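Local coordinates for protein putative alpha-L-fucosidase (PDB 4OZO) that probably hydrolyses alpha-L-fucosides as a glycoside hydrolase family 29 enzyme, and binds a nitrophenyl thiogalactoside in its barrel domain, at residues 251-256 / 291-296. Residues are numbered along the deposited sequence; the frame is centred on the assembly and turned at random.
Sequences PAETDV and VLLLNF. With OTN (2-nitrophenyl 1-thio-beta-D-galactopyranoside), chain E.
Val256 places CG1 between its backbone N and carbonyl carbon (chi1 58°), and Leu292 turns CG anti to its own N (chi1 170°), helping to bring Leu292 CD1 within 3.5 Å of Val256 CG1. The two belong to neighbouring parallel strands, 253-257 and 291-295, joined through helix 275-283 as a beta-alpha-beta unit; these are the last two strands of the family's TIM-barrel-type catalytic domain. Leu294 CD1 meets the same valine methyl at 4.0 Å, and Ile281 and Leu278 of the connecting helix cover this hydrophobic face of the sheet.

The backbones are laced in parallel register. Thr254 grips the neighbouring strand twice, its N donating to Val291 O (2.7 Å) and its O accepting from Leu293 N in a nearly straight bond (171° at the hydrogen). Val256 repeats the pattern two residues on, with N bound to Leu293 O and O accepting from Asn295 N. The carbonyls of Thr254 and Val256 each receive an additional CA-H...O contact, from Leu292 and Leu294 respectively.

On the other face, the extended Glu253 side chain lays OE2 against Leu293 CD2, the carboxylate being held by the indole N-H groups of Trp164 and Trp17. Asp255 shares this face and sends its carboxylate away from strand 291-295 toward the bound thiogalactoside. A leucine in place of Asp255 would probably leave the sugar's O6 without its carboxylate partner and Trp208 without its weak acceptor. The ligand is also hydrogen-bonded to Asp166, Glu212, Glu232 and Gly167. Asp255 OD2 lies 2.6 Å from O6 of the ligand.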
loop_
_atom_site.group_PDB
_atom_site.type_symbol
_atom_site.label_atom_id
_atom_site.label_comp_id
_atom_site.label_asym_id
_atom_site.label_seq_id
_atom_site.Cartn_x
_atom_site.Cartn_y
_atom_site.Cartn_z
ATOM N N PRO A 251 -24.583 20.425 -7.280
ATOM C CA PRO A 251 -23.397 19.893 -7.959
ATOM C C PRO A 251 -23.349 18.364 -7.977
ATOM O O PRO A 251 -23.890 17.698 -7.084
ATOM C CB PRO A 251 -22.238 20.484 -7.156
ATOM C CG PRO A 251 -22.796 20.744 -5.820
ATOM C CD PRO A 251 -24.249 21.056 -5.992
ATOM N N ALA A 252 -22.707 17.826 -9.008
ATOM C CA ALA A 252 -22.661 16.389 -9.238
ATOM C C ALA A 252 -21.657 15.647 -8.343
ATOM O O ALA A 252 -20.499 16.060 -8.197
ATOM C CB ALA A 252 -22.358 16.113 -10.696
ATOM N N GLU A 253 -22.119 14.543 -7.759
ATOM C CA GLU A 253 -21.283 13.664 -6.956
ATOM C C GLU A 253 -21.085 12.360 -7.705
ATOM O O GLU A 253 -22.053 11.658 -7.986
ATOM C CB GLU A 253 -21.942 13.390 -5.613
ATOM C CG GLU A 253 -21.057 12.667 -4.645
ATOM C CD GLU A 253 -21.790 12.280 -3.391
ATOM O OE1 GLU A 253 -21.712 13.034 -2.398
ATOM O OE2 GLU A 253 -22.450 11.223 -3.406
ATOM N N THR A 254 -19.833 12.045 -8.034
ATOM C CA THR A 254 -19.519 10.889 -8.877
ATOM C C THR A 254 -19.229 9.631 -8.060
ATOM O O THR A 254 -18.315 9.616 -7.242
ATOM C CB THR A 254 -18.309 11.187 -9.779
ATOM O OG1 THR A 254 -18.609 12.313 -10.607
ATOM C CG2 THR A 254 -17.989 10.006 -10.658
ATOM N N ASP A 255 -20.002 8.575 -8.287
ATOM C CA ASP A 255 -19.874 7.358 -7.483
ATOM C C ASP A 255 -19.372 6.186 -8.307
ATOM O O ASP A 255 -19.854 5.932 -9.402
ATOM C CB ASP A 255 -21.199 7.009 -6.784
ATOM C CG ASP A 255 -22.353 6.751 -7.766
ATOM O OD1 ASP A 255 -22.605 7.612 -8.650
ATOM O OD2 ASP A 255 -23.016 5.687 -7.641
ATOM N N VAL A 256 -18.388 5.471 -7.789
ATOM C CA VAL A 256 -17.834 4.339 -8.520
ATOM C C VAL A 256 -17.276 3.327 -7.518
ATOM O O VAL A 256 -16.877 3.685 -6.404
ATOM C CB VAL A 256 -16.756 4.820 -9.547
ATOM C CG1 VAL A 256 -15.653 5.560 -8.845
ATOM C CG2 VAL A 256 -16.198 3.676 -10.387
ATOM N N VAL A 291 -17.230 15.546 -7.085
ATOM C CA VAL A 291 -16.602 14.879 -5.959
ATOM C C VAL A 291 -16.673 13.378 -6.214
ATOM O O VAL A 291 -17.695 12.861 -6.686
ATOM C CB VAL A 291 -17.270 15.246 -4.620
ATOM C CG1 VAL A 291 -16.903 14.251 -3.536
ATOM C CG2 VAL A 291 -16.900 16.680 -4.202
ATOM N N LEU A 292 -15.576 12.688 -5.940
ATOM C CA LEU A 292 -15.507 11.253 -6.166
ATOM C C LEU A 292 -15.905 10.479 -4.912
ATOM O O LEU A 292 -15.270 10.603 -3.864
ATOM C CB LEU A 292 -14.094 10.865 -6.594
ATOM C CG LEU A 292 -13.772 9.373 -6.647
ATOM C CD1 LEU A 292 -14.609 8.667 -7.699
ATOM C CD2 LEU A 292 -12.284 9.193 -6.918
ATOM N N LEU A 293 -16.976 9.700 -5.018
ATOM C CA LEU A 293 -17.360 8.783 -3.963
ATOM C C LEU A 293 -16.877 7.388 -4.360
ATOM O O LEU A 293 -17.433 6.763 -5.262
ATOM C CB LEU A 293 -18.872 8.812 -3.766
ATOM C CG LEU A 293 -19.492 7.862 -2.729
ATOM C CD1 LEU A 293 -18.711 7.895 -1.415
ATOM C CD2 LEU A 293 -20.996 8.178 -2.504
ATOM N N LEU A 294 -15.825 6.906 -3.710
ATOM C CA LEU A 294 -15.210 5.649 -4.127
ATOM C C LEU A 294 -15.563 4.546 -3.135
ATOM O O LEU A 294 -15.374 4.717 -1.933
ATOM C CB LEU A 294 -13.689 5.818 -4.260
ATOM C CG LEU A 294 -12.832 4.601 -4.625
ATOM C CD1 LEU A 294 -13.088 4.164 -6.047
ATOM C CD2 LEU A 294 -11.367 4.908 -4.418
ATOM N N ASN A 295 -16.082 3.424 -3.635
ATOM C CA ASN A 295 -16.523 2.337 -2.768
ATOM C C ASN A 295 -15.464 1.274 -2.441
ATOM O O ASN A 295 -14.808 0.722 -3.334
ATOM C CB ASN A 295 -17.765 1.672 -3.366
ATOM C CG ASN A 295 -18.244 0.477 -2.553
ATOM O OD1 ASN A 295 -18.655 0.618 -1.404
ATOM N ND2 ASN A 295 -18.210 -0.704 -3.158
ATOM N N PHE A 296 -15.306 0.989 -1.151
ATOM C CA PHE A 296 -14.431 -0.085 -0.695
ATOM C C PHE A 296 -15.325 -1.079 0.025
ATOM O O PHE A 296 -15.791 -0.804 1.126
ATOM C CB PHE A 296 -13.409 0.428 0.316
ATOM C CG PHE A 296 -12.450 1.447 -0.220
ATOM C CD1 PHE A 296 -11.147 1.085 -0.562
ATOM C CD2 PHE A 296 -12.820 2.789 -0.324
ATOM C CE1 PHE A 296 -10.237 2.034 -1.030
ATOM C CE2 PHE A 296 -11.926 3.746 -0.787
ATOM C CZ PHE A 296 -10.625 3.364 -1.142
HETATM O "O2'" OTN E . -30.043 -0.558 -13.387
HETATM N "N1'" OTN E . -29.981 0.597 -12.504
HETATM O "O3'" OTN E . -31.014 0.850 -11.665
HETATM C "C2'" OTN E . -28.867 1.351 -12.555
HETATM C "C3'" OTN E . -27.891 1.013 -13.489
HETATM C "C4'" OTN E . -26.721 1.745 -13.598
HETATM C "C5'" OTN E . -26.527 2.843 -12.778
HETATM C "C6'" OTN E . -27.508 3.195 -11.860
HETATM C "C1'" OTN E . -28.696 2.481 -11.748
HETATM S S01 OTN E . -29.827 3.012 -10.525
HETATM C C1 OTN E . -29.203 4.639 -10.121
HETATM O O5 OTN E . -28.030 4.635 -9.234
HETATM C C5 OTN E . -27.624 5.985 -8.963
HETATM C C6 OTN E . -26.393 5.937 -8.058
HETATM O O6 OTN E . -25.343 5.232 -8.723
HETATM C C4 OTN E . -28.748 6.762 -8.265
HETATM O O4 OTN E . -29.106 6.125 -7.035
HETATM C C3 OTN E . -29.935 6.749 -9.185
HETATM O O3 OTN E . -31.065 7.483 -8.630
HETATM C C2 OTN E . -30.330 5.302 -9.414
HETATM O O2 OTN E . -31.442 5.346 -10.285
#